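Local coordinates for 11S globulin (Wrightia tinctoria, PDB 5WXU), which probably serves as a hexameric seed storage protein, a nutrient reservoir for the seed, and also binds the plant hormone auxin, at residues Q108-L113 / Y171-E176; H85-R90 / G256-V261; R48-E53 / T374-D379; R364-G369 / V393-A398. All coordinates share one frame; numbering follows the deposited sequence.

Contact 1 of 4, residues Q108-L113 / Y171-E176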
loop_
_atom_site.group_PDB
_atom_site.type_symbol
_atom_site.label_atom_id
_atom_site.label_comp_id
_atom_site.label_asym_id
_atom_site.label_seq_id
_atom_site.Cartn_x
_atom_site.Cartn_y
_atom_site.Cartn_z
ATOM N N GLN B 108 23.852 -19.475 21.324
ATOM C CA GLN B 108 23.863 -20.592 22.257
ATOM C C GLN B 108 22.907 -20.326 23.398
ATOM O O GLN B 108 22.778 -19.203 23.827
ATOM C CB GLN B 108 25.274 -20.751 22.819
ATOM C CG GLN B 108 25.420 -21.692 24.008
ATOM C CD GLN B 108 26.858 -21.695 24.554
ATOM O OE1 GLN B 108 27.790 -22.024 23.811
ATOM N NE2 GLN B 108 27.040 -21.354 25.850
ATOM N N GLY B 109 22.283 -21.373 23.910
ATOM C CA GLY B 109 21.534 -21.302 25.113
ATOM C C GLY B 109 20.074 -21.167 24.862
ATOM O O GLY B 109 19.623 -21.314 23.718
ATOM N N HIS B 110 19.366 -20.941 25.908
ATOM C CA HIS B 110 17.908 -20.734 25.858
ATOM C C HIS B 110 17.463 -19.937 27.051
ATOM O O HIS B 110 18.091 -19.904 28.130
ATOM C CB HIS B 110 17.110 -22.039 25.689
ATOM C CG HIS B 110 17.062 -22.888 26.901
ATOM N ND1 HIS B 110 17.986 -23.883 27.158
ATOM C CD2 HIS B 110 16.160 -22.935 27.905
ATOM C CE1 HIS B 110 17.681 -24.461 28.315
ATOM N NE2 HIS B 110 16.569 -23.916 28.782
ATOM N N GLY B 111 16.404 -19.161 26.846
ATOM C CA GLY B 111 15.959 -18.299 27.906
ATOM C C GLY B 111 14.655 -17.597 27.616
ATOM O O GLY B 111 13.897 -18.080 26.846
ATOM N N ILE B 112 14.457 -16.446 28.223
ATOM C CA ILE B 112 13.171 -15.704 28.093
ATOM C C ILE B 112 13.536 -14.305 27.609
ATOM O O ILE B 112 14.587 -13.695 28.019
ATOM C CB ILE B 112 12.498 -15.477 29.468
ATOM C CG1 ILE B 112 12.417 -16.769 30.315
ATOM C CG2 ILE B 112 11.151 -14.854 29.294
ATOM C CD1 ILE B 112 11.631 -17.821 29.656
ATOM N N LEU B 113 12.757 -13.792 26.683
ATOM C CA LEU B 113 12.980 -12.409 26.227
ATOM C C LEU B 113 11.695 -11.690 26.410
ATOM O O LEU B 113 10.649 -12.189 26.034
ATOM C CB LEU B 113 13.415 -12.398 24.764
ATOM C CG LEU B 113 13.537 -11.016 24.151
ATOM C CD1 LEU B 113 14.861 -10.760 23.479
ATOM C CD2 LEU B 113 12.449 -10.818 23.150
ATOM N N TYR B 171 16.564 -13.080 30.051
ATOM C CA TYR B 171 16.894 -13.883 31.245
ATOM C C TYR B 171 17.298 -15.291 30.767
ATOM O O TYR B 171 16.612 -15.908 29.954
ATOM C CB TYR B 171 15.703 -13.961 32.163
ATOM C CG TYR B 171 15.940 -14.876 33.346
ATOM C CD1 TYR B 171 16.814 -14.515 34.321
ATOM C CD2 TYR B 171 15.326 -16.117 33.427
ATOM C CE1 TYR B 171 17.073 -15.374 35.406
ATOM C CE2 TYR B 171 15.562 -16.970 34.502
ATOM C CZ TYR B 171 16.429 -16.588 35.478
ATOM O OH TYR B 171 16.659 -17.467 36.529
ATOM N N ASN B 172 18.429 -15.752 31.294
ATOM C CA ASN B 172 18.972 -17.082 30.990
ATOM C C ASN B 172 18.469 -18.089 32.021
ATOM O O ASN B 172 18.898 -18.040 33.181
ATOM C CB ASN B 172 20.507 -17.055 31.037
ATOM C CG ASN B 172 21.088 -18.390 30.653
ATOM O OD1 ASN B 172 20.377 -19.251 30.130
ATOM N ND2 ASN B 172 22.390 -18.542 30.856
ATOM N N GLU B 173 17.636 -19.011 31.583
ATOM C CA GLU B 173 17.173 -20.061 32.455
ATOM C C GLU B 173 17.979 -21.361 32.347
ATOM O O GLU B 173 17.704 -22.285 33.086
ATOM C CB GLU B 173 15.668 -20.310 32.226
ATOM C CG GLU B 173 15.321 -20.913 30.882
ATOM C CD GLU B 173 13.806 -20.950 30.662
ATOM O OE1 GLU B 173 13.046 -20.732 31.651
ATOM O OE2 GLU B 173 13.390 -21.185 29.510
ATOM N N ALA B 174 18.936 -21.420 31.445
ATOM C CA ALA B 174 19.706 -22.643 31.192
ATOM C C ALA B 174 20.941 -22.661 32.092
ATOM O O ALA B 174 21.311 -21.646 32.669
ATOM C CB ALA B 174 20.142 -22.660 29.764
ATOM N N THR B 175 21.579 -23.831 32.196
ATOM C CA THR B 175 22.869 -23.913 32.853
ATOM C C THR B 175 24.018 -23.365 32.016
ATOM O O THR B 175 25.008 -22.803 32.591
ATOM C CB THR B 175 23.148 -25.398 33.293
ATOM O OG1 THR B 175 22.994 -26.246 32.172
ATOM C CG2 THR B 175 22.114 -25.827 34.337
ATOM N N GLU B 176 23.990 -23.583 30.682
ATOM C CA GLU B 176 24.992 -23.000 29.787
ATOM C C GLU B 176 24.709 -21.509 29.533
ATOM O O GLU B 176 23.571 -21.070 29.691
ATOM C CB GLU B 176 25.174 -23.714 28.441
ATOM C CG GLU B 176 24.033 -23.581 27.446
ATOM C CD GLU B 176 22.825 -24.509 27.638
ATOM O OE1 GLU B 176 22.115 -24.632 26.587
ATOM O OE2 GLU B 176 22.519 -25.078 28.754
HETATM O O HOH W 1 21.303 -20.428 27.986
HETATM O O HOH W 2 13.210 -20.844 26.606
#
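I112 and Y171 form an antiparallel hydrogen-bonded pair, I112 N giving its hydrogen to Y171 O at 2.8 Å and Y171 N returning one to I112 O. At this end the packing is tight. G111 CA lies 3.2 Å from Y171 O, and a CB at G111 would collide with that oxygen. Beyond it the strands part, and side chains and water fill in. The methyl of A174 sits over one face of the H110 ring, a CH-pi contact with CB 3.8 Å from the ring centroid, while E173 OE2 lies at the ring edge. H110 CG stands between its own backbone N and carbonyl carbon (chi1 73°), which swings the imidazole over the 173-174 turn. N172 shapes that turn: its OD1 accepts from A174 N (2.9 Å), an Asx turn, and its ND2 donates to E176 O at 3.0 Å. One water takes the hydrogen of H110 N; another lies within bonding distance of both G111 O and E173 OE2. At the partly exposed margin Q108 and E176 merely brush. E173 OE1 forms a salt bridge with R269 of a loop. In the N-terminal cupin domain, strand 110-115 is thus held between strands 168-172 and 146-155, I112 packing on V151 and F153 of the latter.

Contact 2 of 4, residues H85-R90 / G256-V261. With PO4 (phosphate ion), chain N.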
loop_
_atom_site.group_PDB
_atom_site.type_symbol
_atom_site.label_atom_id
_atom_site.label_comp_id
_atom_site.label_asym_id
_atom_site.label_seq_id
_atom_site.Cartn_x
_atom_site.Cartn_y
_atom_site.Cartn_z
ATOM N N HIS B 85 26.564 -10.418 23.629
ATOM C CA HIS B 85 26.295 -10.495 25.061
ATOM C C HIS B 85 26.383 -11.926 25.518
ATOM O O HIS B 85 25.926 -12.817 24.846
ATOM C CB HIS B 85 24.919 -9.948 25.414
ATOM C CG HIS B 85 24.724 -8.507 25.132
ATOM N ND1 HIS B 85 25.343 -7.478 25.838
ATOM C CD2 HIS B 85 23.926 -7.890 24.200
ATOM C CE1 HIS B 85 24.924 -6.311 25.366
ATOM N NE2 HIS B 85 24.066 -6.535 24.365
ATOM N N VAL B 86 26.968 -12.140 26.719
ATOM C CA VAL B 86 27.139 -13.458 27.225
ATOM C C VAL B 86 26.533 -13.401 28.603
ATOM O O VAL B 86 27.004 -12.625 29.426
ATOM C CB VAL B 86 28.613 -13.891 27.219
ATOM C CG1 VAL B 86 28.740 -15.240 27.930
ATOM C CG2 VAL B 86 29.119 -13.998 25.782
ATOM N N ILE B 87 25.426 -14.099 28.817
ATOM C CA ILE B 87 24.647 -13.987 30.028
ATOM C C ILE B 87 24.821 -15.303 30.782
ATOM O O ILE B 87 24.385 -16.316 30.317
ATOM C CB ILE B 87 23.153 -13.742 29.738
ATOM C CG1 ILE B 87 22.940 -12.443 28.879
ATOM C CG2 ILE B 87 22.312 -13.609 30.987
ATOM C CD1 ILE B 87 21.563 -12.363 28.249
ATOM N N GLU B 88 25.354 -15.235 31.989
ATOM C CA GLU B 88 25.472 -16.425 32.843
ATOM C C GLU B 88 24.190 -17.061 33.215
ATOM O O GLU B 88 23.126 -16.461 33.164
ATOM C CB GLU B 88 26.218 -16.068 34.136
ATOM C CG GLU B 88 27.661 -15.726 33.868
ATOM C CD GLU B 88 28.389 -15.163 35.106
ATOM O OE1 GLU B 88 27.952 -15.420 36.271
ATOM O OE2 GLU B 88 29.400 -14.430 34.914
ATOM N N ASN B 89 24.270 -18.287 33.717
ATOM C CA ASN B 89 23.117 -18.933 34.347
ATOM C C ASN B 89 22.465 -18.044 35.419
ATOM O O ASN B 89 23.141 -17.421 36.147
ATOM C CB ASN B 89 23.559 -20.276 34.998
ATOM C CG ASN B 89 22.507 -20.847 35.953
ATOM O OD1 ASN B 89 22.656 -20.732 37.201
ATOM N ND2 ASN B 89 21.421 -21.400 35.407
ATOM N N ARG B 90 21.139 -17.999 35.424
ATOM C CA ARG B 90 20.306 -17.162 36.252
ATOM C C ARG B 90 20.606 -15.654 36.130
ATOM O O ARG B 90 20.192 -14.881 36.981
ATOM C CB ARG B 90 20.330 -17.677 37.671
ATOM C CG ARG B 90 19.635 -19.027 37.803
ATOM C CD ARG B 90 19.573 -19.549 39.232
ATOM N NE ARG B 90 18.818 -20.803 39.238
ATOM C CZ ARG B 90 18.430 -21.469 40.323
ATOM N NH1 ARG B 90 18.727 -21.022 41.550
ATOM N NH2 ARG B 90 17.732 -22.597 40.171
ATOM N N GLY B 256 26.457 -3.774 37.454
ATOM C CA GLY B 256 26.491 -3.683 36.006
ATOM C C GLY B 256 25.059 -3.855 35.499
ATOM O O GLY B 256 24.073 -3.498 36.162
ATOM N N TYR B 257 24.953 -4.382 34.287
ATOM C CA TYR B 257 23.641 -4.412 33.611
ATOM C C TYR B 257 23.158 -5.802 33.326
ATOM O O TYR B 257 22.196 -6.012 32.575
ATOM C CB TYR B 257 23.741 -3.579 32.321
ATOM C CG TYR B 257 24.036 -2.141 32.595
ATOM C CD1 TYR B 257 25.316 -1.676 32.717
ATOM C CD2 TYR B 257 23.008 -1.263 32.817
ATOM C CE1 TYR B 257 25.531 -0.347 33.057
ATOM C CE2 TYR B 257 23.218 0.062 33.094
ATOM C CZ TYR B 257 24.481 0.524 33.184
ATOM O OH TYR B 257 24.630 1.870 33.492
ATOM N N MET B 258 23.805 -6.803 33.935
ATOM C CA MET B 258 23.295 -8.158 33.972
ATOM C C MET B 258 23.443 -8.601 35.427
ATOM O O MET B 258 24.565 -8.522 35.954
ATOM C CB MET B 258 24.067 -9.131 33.079
ATOM C CG MET B 258 24.152 -8.790 31.608
ATOM S SD MET B 258 25.167 -9.991 30.763
ATOM C CE MET B 258 25.271 -9.331 29.084
ATOM N N VAL B 259 22.338 -8.910 36.065
ATOM C CA VAL B 259 22.320 -9.268 37.503
ATOM C C VAL B 259 21.903 -10.708 37.753
ATOM O O VAL B 259 21.039 -11.303 37.063
ATOM C CB VAL B 259 21.433 -8.335 38.284
ATOM C CG1 VAL B 259 21.876 -6.896 38.057
ATOM C CG2 VAL B 259 19.947 -8.512 37.968
ATOM N N ARG B 260 22.476 -11.299 38.807
ATOM C CA ARG B 260 22.152 -12.645 39.183
ATOM C C ARG B 260 20.878 -12.712 39.931
ATOM O O ARG B 260 20.683 -11.977 40.865
ATOM C CB ARG B 260 23.227 -13.210 40.104
ATOM C CG ARG B 260 22.896 -14.647 40.530
ATOM C CD ARG B 260 24.142 -15.528 40.593
ATOM N NE ARG B 260 24.681 -15.753 39.249
ATOM C CZ ARG B 260 25.801 -15.220 38.742
ATOM N NH1 ARG B 260 26.587 -14.401 39.456
ATOM N NH2 ARG B 260 26.145 -15.517 37.486
ATOM N N VAL B 261 20.005 -13.617 39.555
ATOM C CA VAL B 261 18.786 -13.868 40.274
ATOM C C VAL B 261 19.015 -15.244 40.949
ATOM O O VAL B 261 18.997 -16.274 40.282
ATOM C CB VAL B 261 17.584 -13.923 39.319
ATOM C CG1 VAL B 261 16.248 -14.101 40.061
ATOM C CG2 VAL B 261 17.596 -12.686 38.429
HETATM P P PO4 N . 21.040 -3.640 23.931
HETATM O O1 PO4 N . 20.690 -2.301 24.756
HETATM O O2 PO4 N . 20.128 -4.855 23.965
HETATM O O3 PO4 N . 20.814 -3.326 22.446
HETATM O O4 PO4 N . 22.519 -4.027 23.867
#
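H85 and M258 meet inside the N-terminal cupin beta-barrel, where the short strand segments 85-87 and 258-260 run nearly parallel (8° between their axes) but well apart, so within the strands side chains bridge the gap. The M258 chain, extended beyond CG, carries its CE methyl to 3.7 Å from H85 ND1, oblique to the imidazole. That ring is held at both nitrogens: ND1 bonds S65, and NE2 donates to O4 of a phosphate ion at 3.0 Å. The phosphate, probably from the crystallisation liquor, is also bound by S96, N98, H168 and R199. A leucine in place of H85 would probably leave phosphate O4 and the S65 hydroxyl without their imidazole partner. Next in sequence, V86 turns its side chain away, but its carbonyl O lies 3.5 Å from M258 SD. I87 follows with CG1 3.8 Å from the same sulfur, M258 SD, the two side chains crossing at about a right angle. E88 and R260 are modelled as a salt bridge, too close for its geometry to be trusted. N89 leaves the contact through ND2, which bonds A174 O. R90 closes the segment: its CB and CD run along V261 O, NH1 continues to R262 O, and R90 O accepts from V261 N at 2.9 Å, the N-H bond nearly straight at 165°.

Contact 3 of 4, residues R48-E53 / T374-D379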
loop_
_atom_site.group_PDB
_atom_site.type_symbol
_atom_site.label_atom_id
_atom_site.label_comp_id
_atom_site.label_asym_id
_atom_site.label_seq_id
_atom_site.Cartn_x
_atom_site.Cartn_y
_atom_site.Cartn_z
ATOM N N ARG B 48 40.291 -2.735 1.522
ATOM C CA ARG B 48 40.392 -3.978 2.231
ATOM C C ARG B 48 39.234 -4.143 3.223
ATOM O O ARG B 48 38.723 -3.158 3.739
ATOM C CB ARG B 48 41.758 -4.085 2.946
ATOM C CG ARG B 48 41.849 -3.621 4.404
ATOM C CD ARG B 48 43.279 -3.786 4.963
ATOM N NE ARG B 48 43.786 -5.155 4.801
ATOM C CZ ARG B 48 44.974 -5.590 5.224
ATOM N NH1 ARG B 48 45.810 -4.786 5.876
ATOM N NH2 ARG B 48 45.325 -6.861 5.012
ATOM N N VAL B 49 38.821 -5.385 3.444
ATOM C CA VAL B 49 37.942 -5.759 4.524
ATOM C C VAL B 49 38.632 -6.934 5.233
ATOM O O VAL B 49 39.549 -7.540 4.681
ATOM C CB VAL B 49 36.497 -6.017 4.022
ATOM C CG1 VAL B 49 36.045 -4.869 3.120
ATOM C CG2 VAL B 49 36.373 -7.330 3.312
ATOM N N ASN B 50 38.331 -7.145 6.491
ATOM C CA ASN B 50 38.973 -8.203 7.258
ATOM C C ASN B 50 37.898 -8.731 8.148
ATOM O O ASN B 50 37.057 -7.971 8.569
ATOM C CB ASN B 50 40.135 -7.677 8.153
ATOM C CG ASN B 50 41.239 -7.015 7.352
ATOM O OD1 ASN B 50 41.387 -5.790 7.375
ATOM N ND2 ASN B 50 42.002 -7.810 6.614
ATOM N N PRO B 51 37.950 -10.008 8.485
ATOM C CA PRO B 51 37.179 -10.511 9.615
ATOM C C PRO B 51 37.634 -9.775 10.850
ATOM O O PRO B 51 38.838 -9.358 10.959
ATOM C CB PRO B 51 37.555 -12.009 9.687
ATOM C CG PRO B 51 38.264 -12.319 8.429
ATOM C CD PRO B 51 38.843 -11.055 7.933
ATOM N N LEU B 52 36.682 -9.532 11.747
ATOM C CA LEU B 52 36.907 -8.635 12.876
ATOM C C LEU B 52 36.533 -9.376 14.121
ATOM O O LEU B 52 35.579 -10.168 14.115
ATOM C CB LEU B 52 35.982 -7.371 12.795
ATOM C CG LEU B 52 36.109 -6.517 11.552
ATOM C CD1 LEU B 52 35.177 -5.322 11.601
ATOM C CD2 LEU B 52 37.568 -6.068 11.487
ATOM N N GLU B 53 37.219 -9.074 15.229
ATOM C CA GLU B 53 36.854 -9.570 16.549
ATOM C C GLU B 53 36.471 -8.397 17.434
ATOM O O GLU B 53 36.805 -7.276 17.089
ATOM C CB GLU B 53 38.015 -10.430 17.090
ATOM C CG GLU B 53 37.875 -11.852 16.586
ATOM C CD GLU B 53 38.971 -12.763 16.992
ATOM O OE1 GLU B 53 40.074 -12.249 17.345
ATOM O OE2 GLU B 53 38.707 -13.999 16.963
ATOM N N THR B 374 42.456 -7.807 -4.933
ATOM C CA THR B 374 41.524 -8.345 -3.969
ATOM C C THR B 374 41.367 -7.539 -2.658
ATOM O O THR B 374 42.328 -7.006 -2.069
ATOM C CB THR B 374 41.825 -9.821 -3.651
ATOM O OG1 THR B 374 40.713 -10.399 -2.962
ATOM C CG2 THR B 374 42.994 -10.026 -2.811
ATOM N N VAL B 375 40.134 -7.511 -2.179
ATOM C CA VAL B 375 39.784 -6.756 -1.030
ATOM C C VAL B 375 40.027 -7.595 0.230
ATOM O O VAL B 375 40.354 -7.066 1.284
ATOM C CB VAL B 375 38.301 -6.304 -1.217
ATOM C CG1 VAL B 375 37.648 -5.980 0.087
ATOM C CG2 VAL B 375 38.277 -5.138 -2.172
ATOM N N TYR B 376 39.850 -8.909 0.121
ATOM C CA TYR B 376 40.203 -9.850 1.190
ATOM C C TYR B 376 40.346 -11.211 0.542
ATOM O O TYR B 376 39.536 -11.604 -0.319
ATOM C CB TYR B 376 39.168 -9.925 2.334
ATOM C CG TYR B 376 39.548 -10.861 3.438
ATOM C CD1 TYR B 376 40.621 -10.555 4.286
ATOM C CD2 TYR B 376 38.966 -12.125 3.593
ATOM C CE1 TYR B 376 41.004 -11.402 5.304
ATOM C CE2 TYR B 376 39.338 -12.977 4.647
ATOM C CZ TYR B 376 40.410 -12.635 5.475
ATOM O OH TYR B 376 40.827 -13.479 6.522
ATOM N N ASP B 377 41.360 -11.963 0.960
ATOM C CA ASP B 377 41.423 -13.372 0.544
ATOM C C ASP B 377 42.105 -14.101 1.677
ATOM O O ASP B 377 43.332 -13.981 1.793
ATOM C CB ASP B 377 42.203 -13.588 -0.768
ATOM C CG ASP B 377 42.148 -15.081 -1.287
ATOM O OD1 ASP B 377 41.462 -15.946 -0.699
ATOM O OD2 ASP B 377 42.703 -15.376 -2.371
ATOM N N GLY B 378 41.326 -14.797 2.502
ATOM C CA GLY B 378 41.836 -15.490 3.690
ATOM C C GLY B 378 40.807 -16.255 4.475
ATOM O O GLY B 378 39.662 -16.428 4.036
ATOM N N ASP B 379 41.211 -16.739 5.642
ATOM C CA ASP B 379 40.351 -17.512 6.498
ATOM C C ASP B 379 39.269 -16.715 7.175
ATOM O O ASP B 379 39.429 -15.491 7.398
ATOM C CB ASP B 379 41.159 -18.188 7.602
ATOM C CG ASP B 379 42.192 -19.183 7.043
ATOM O OD1 ASP B 379 41.930 -19.811 5.976
ATOM O OD2 ASP B 379 43.240 -19.349 7.715
HETATM O O HOH W 3 42.908 -7.567 2.935
#
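V375 O is gripped twice: V49 N donates to it at 3.1 Å from well above the carbonyl plane, and a water held by R48 NE donates as well. R48 CA adds a CA-H...O contact to the same oxygen. V375 and Y376 form a classic beta bulge, both facing V367 on the neighbouring strand of the C-terminal cupin domain, and against it lies the irregular segment 48-53, in the loop before strand 56-60 of the N-terminal half. The valines mesh, V49 CG1 lying 3.6 Å from V375 CG1, while V49 CG2 rests near Y376 CB. With CG anti to the backbone N (chi1 -179°), the Y376 ring extends along the 48-51 chain. P51 lies over one ring face, its CD 3.3 Å from Y376 CZ. The N50 amide stands almost perpendicular to the ring, its ND2 3.9 Å from Y376 CD1, while its OD1 is hydrogen-bonded to a glycerol, probably from the crystallisation liquor. An alanine at Y376 is likely to open a gap beneath P51 and strip D379 O of its hydroxyl donor. The far end of the ring is pinned: Y376 OH donates to D379 O at 2.6 Å, in the carbonyl plane and on a lone pair.

Contact 4 of 4, residues R364-G369 / V393-A398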
loop_
_atom_site.group_PDB
_atom_site.type_symbol
_atom_site.label_atom_id
_atom_site.label_comp_id
_atom_site.label_asym_id
_atom_site.label_seq_id
_atom_site.Cartn_x
_atom_site.Cartn_y
_atom_site.Cartn_z
ATOM N N ARG B 364 37.454 -20.362 3.685
ATOM C CA ARG B 364 38.109 -19.339 2.948
ATOM C C ARG B 364 37.033 -18.398 2.372
ATOM O O ARG B 364 36.069 -18.848 1.827
ATOM C CB ARG B 364 38.839 -19.941 1.741
ATOM C CG ARG B 364 39.645 -18.983 0.911
ATOM C CD ARG B 364 40.370 -19.689 -0.242
ATOM N NE ARG B 364 41.050 -18.773 -1.138
ATOM C CZ ARG B 364 41.678 -19.110 -2.259
ATOM N NH1 ARG B 364 41.719 -20.375 -2.677
ATOM N NH2 ARG B 364 42.240 -18.176 -2.974
ATOM N N LEU B 365 37.270 -17.117 2.523
ATOM C CA LEU B 365 36.492 -16.029 1.952
ATOM C C LEU B 365 37.386 -15.198 1.007
ATOM O O LEU B 365 38.451 -14.744 1.353
ATOM C CB LEU B 365 35.901 -15.161 3.088
ATOM C CG LEU B 365 35.234 -13.852 2.626
ATOM C CD1 LEU B 365 33.900 -14.144 1.965
ATOM C CD2 LEU B 365 35.074 -12.954 3.844
ATOM N N GLN B 366 36.920 -14.988 -0.199
ATOM C CA GLN B 366 37.482 -13.974 -1.071
ATOM C C GLN B 366 36.448 -12.910 -1.413
ATOM O O GLN B 366 35.278 -13.228 -1.683
ATOM C CB GLN B 366 38.063 -14.576 -2.314
ATOM C CG GLN B 366 38.684 -13.540 -3.209
ATOM C CD GLN B 366 39.625 -14.092 -4.218
ATOM O OE1 GLN B 366 39.334 -15.099 -4.879
ATOM N NE2 GLN B 366 40.768 -13.396 -4.389
ATOM N N VAL B 367 36.890 -11.668 -1.321
ATOM C CA VAL B 367 36.048 -10.523 -1.641
ATOM C C VAL B 367 36.745 -9.656 -2.675
ATOM O O VAL B 367 37.962 -9.363 -2.532
ATOM C CB VAL B 367 35.801 -9.665 -0.440
ATOM C CG1 VAL B 367 34.792 -8.556 -0.765
ATOM C CG2 VAL B 367 35.304 -10.499 0.709
ATOM N N GLY B 368 35.988 -9.273 -3.692
ATOM C CA GLY B 368 36.384 -8.333 -4.764
ATOM C C GLY B 368 35.551 -7.014 -4.732
ATOM O O GLY B 368 34.322 -7.042 -4.524
ATOM N N GLY B 369 36.214 -5.889 -4.931
ATOM C CA GLY B 369 35.556 -4.577 -5.002
ATOM C C GLY B 369 35.860 -3.832 -6.284
ATOM O O GLY B 369 35.753 -4.376 -7.402
ATOM N N VAL B 393 31.847 -8.414 -4.868
ATOM C CA VAL B 393 31.736 -9.805 -5.246
ATOM C C VAL B 393 32.414 -10.669 -4.196
ATOM O O VAL B 393 33.467 -10.291 -3.662
ATOM C CB VAL B 393 32.310 -10.046 -6.634
ATOM C CG1 VAL B 393 32.285 -11.513 -7.010
ATOM C CG2 VAL B 393 31.449 -9.300 -7.625
ATOM N N TYR B 394 31.817 -11.798 -3.873
ATOM C CA TYR B 394 32.447 -12.693 -2.882
ATOM C C TYR B 394 32.242 -14.149 -3.104
ATOM O O TYR B 394 31.210 -14.558 -3.633
ATOM C CB TYR B 394 32.022 -12.348 -1.455
ATOM C CG TYR B 394 30.535 -12.446 -1.160
ATOM C CD1 TYR B 394 29.655 -11.533 -1.687
ATOM C CD2 TYR B 394 30.052 -13.327 -0.229
ATOM C CE1 TYR B 394 28.327 -11.572 -1.373
ATOM C CE2 TYR B 394 28.699 -13.389 0.094
ATOM C CZ TYR B 394 27.842 -12.493 -0.492
ATOM O OH TYR B 394 26.491 -12.484 -0.188
ATOM N N LEU B 395 33.198 -14.938 -2.623
ATOM C CA LEU B 395 33.175 -16.416 -2.720
ATOM C C LEU B 395 33.521 -16.998 -1.365
ATOM O O LEU B 395 34.494 -16.558 -0.810
ATOM C CB LEU B 395 34.366 -16.953 -3.536
ATOM C CG LEU B 395 34.398 -16.739 -5.006
ATOM C CD1 LEU B 395 35.035 -15.395 -5.259
ATOM C CD2 LEU B 395 35.112 -17.926 -5.674
ATOM N N LYS B 396 32.847 -18.047 -0.931
ATOM C CA LYS B 396 33.093 -18.707 0.334
ATOM C C LYS B 396 33.272 -20.202 0.045
ATOM O O LYS B 396 32.541 -20.782 -0.778
ATOM C CB LYS B 396 31.905 -18.536 1.350
ATOM C CG LYS B 396 31.341 -17.116 1.530
ATOM C CD LYS B 396 30.256 -17.002 2.654
ATOM C CE LYS B 396 28.914 -16.405 2.204
ATOM N NZ LYS B 396 28.503 -15.209 3.027
ATOM N N GLN B 397 34.231 -20.828 0.749
ATOM C CA GLN B 397 34.383 -22.289 0.737
ATOM C C GLN B 397 34.664 -22.740 2.149
ATOM O O GLN B 397 35.543 -22.162 2.831
ATOM C CB GLN B 397 35.553 -22.723 -0.107
ATOM C CG GLN B 397 35.711 -24.249 -0.148
ATOM C CD GLN B 397 36.621 -24.713 -1.235
ATOM O OE1 GLN B 397 37.561 -24.016 -1.634
ATOM N NE2 GLN B 397 36.369 -25.934 -1.716
ATOM N N ALA B 398 33.966 -23.762 2.560
ATOM C CA ALA B 398 34.143 -24.298 3.932
ATOM C C ALA B 398 35.452 -25.057 3.978
ATOM O O ALA B 398 35.898 -25.653 2.970
ATOM C CB ALA B 398 33.046 -25.237 4.326
#
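L365 and K396 face each other as a non-hydrogen-bonded antiparallel pair, their side chains side by side and pointing the same way. In L365, CB continues into CG, set anti to the backbone N, and chi2 near 74° turns the CD1 branch across to the other strand. There CD1 meets L395 O at 3.7 Å and K396 CG at 3.9 Å, and just touches Y394 CB at 4.3 Å. The L365 side chain packs on F386 as well. V367 CG2 also comes to 4.3 Å from Y394 CB, beside L365 CD1. The Y394 ring, near whose edge K396 CE lies in plane, runs on until OH bonds N349. These residues line one face of an antiparallel sheet in the C-terminal cupin beta-barrel, whose strands 361-368 and 393-399 run side by side here; the axes of these short segments approach to 4.6 Å at an angle of 171°. Three hydrogen-bonded pairs, R364 with Q397, Q366 with L395 and G368 with V393, are each joined by two backbone bonds; G368 N to V393 O is the shortest at 2.7 Å and nearly straight at 175°. Between them CA-H...O contacts fill in, with Y394 CA 3.1 Å from Q366 O. The other face, bearing R364, Q366, V393, L395 and Q397, meets a neighbouring subunit. R364 extends fully, its NE paired with D377 and its NH2 with D230 of that subunit, whose F233 takes a cation-pi contact from R364 and packs against L395. Q366 OE1 accepts from the backbone N of the same D230.

How the contacts relate
From the N terminus, segment 48-53 opens the widest loop, which contact 3 closes only at 374-379, tying the loop before strand 56-60 to strand 376-377 of the C-terminal cupin. Within that span 85-90 returns to 256-261 in contact 2, and within this in turn contact 1 joins 108-113 to 171-176. Contacts 1 and 2 touch, N172 ND2 coming near the backbone of 87-88, and both belong to the N-terminal barrel. Contact 4 opens at 364-369, before contact 3 has closed, and ends at 393-398, so these two cross; strands 361-368 and 376-377 are sheet neighbours. Contacts 1 and 4 lie in different cupins, their centres about 34 Å apart.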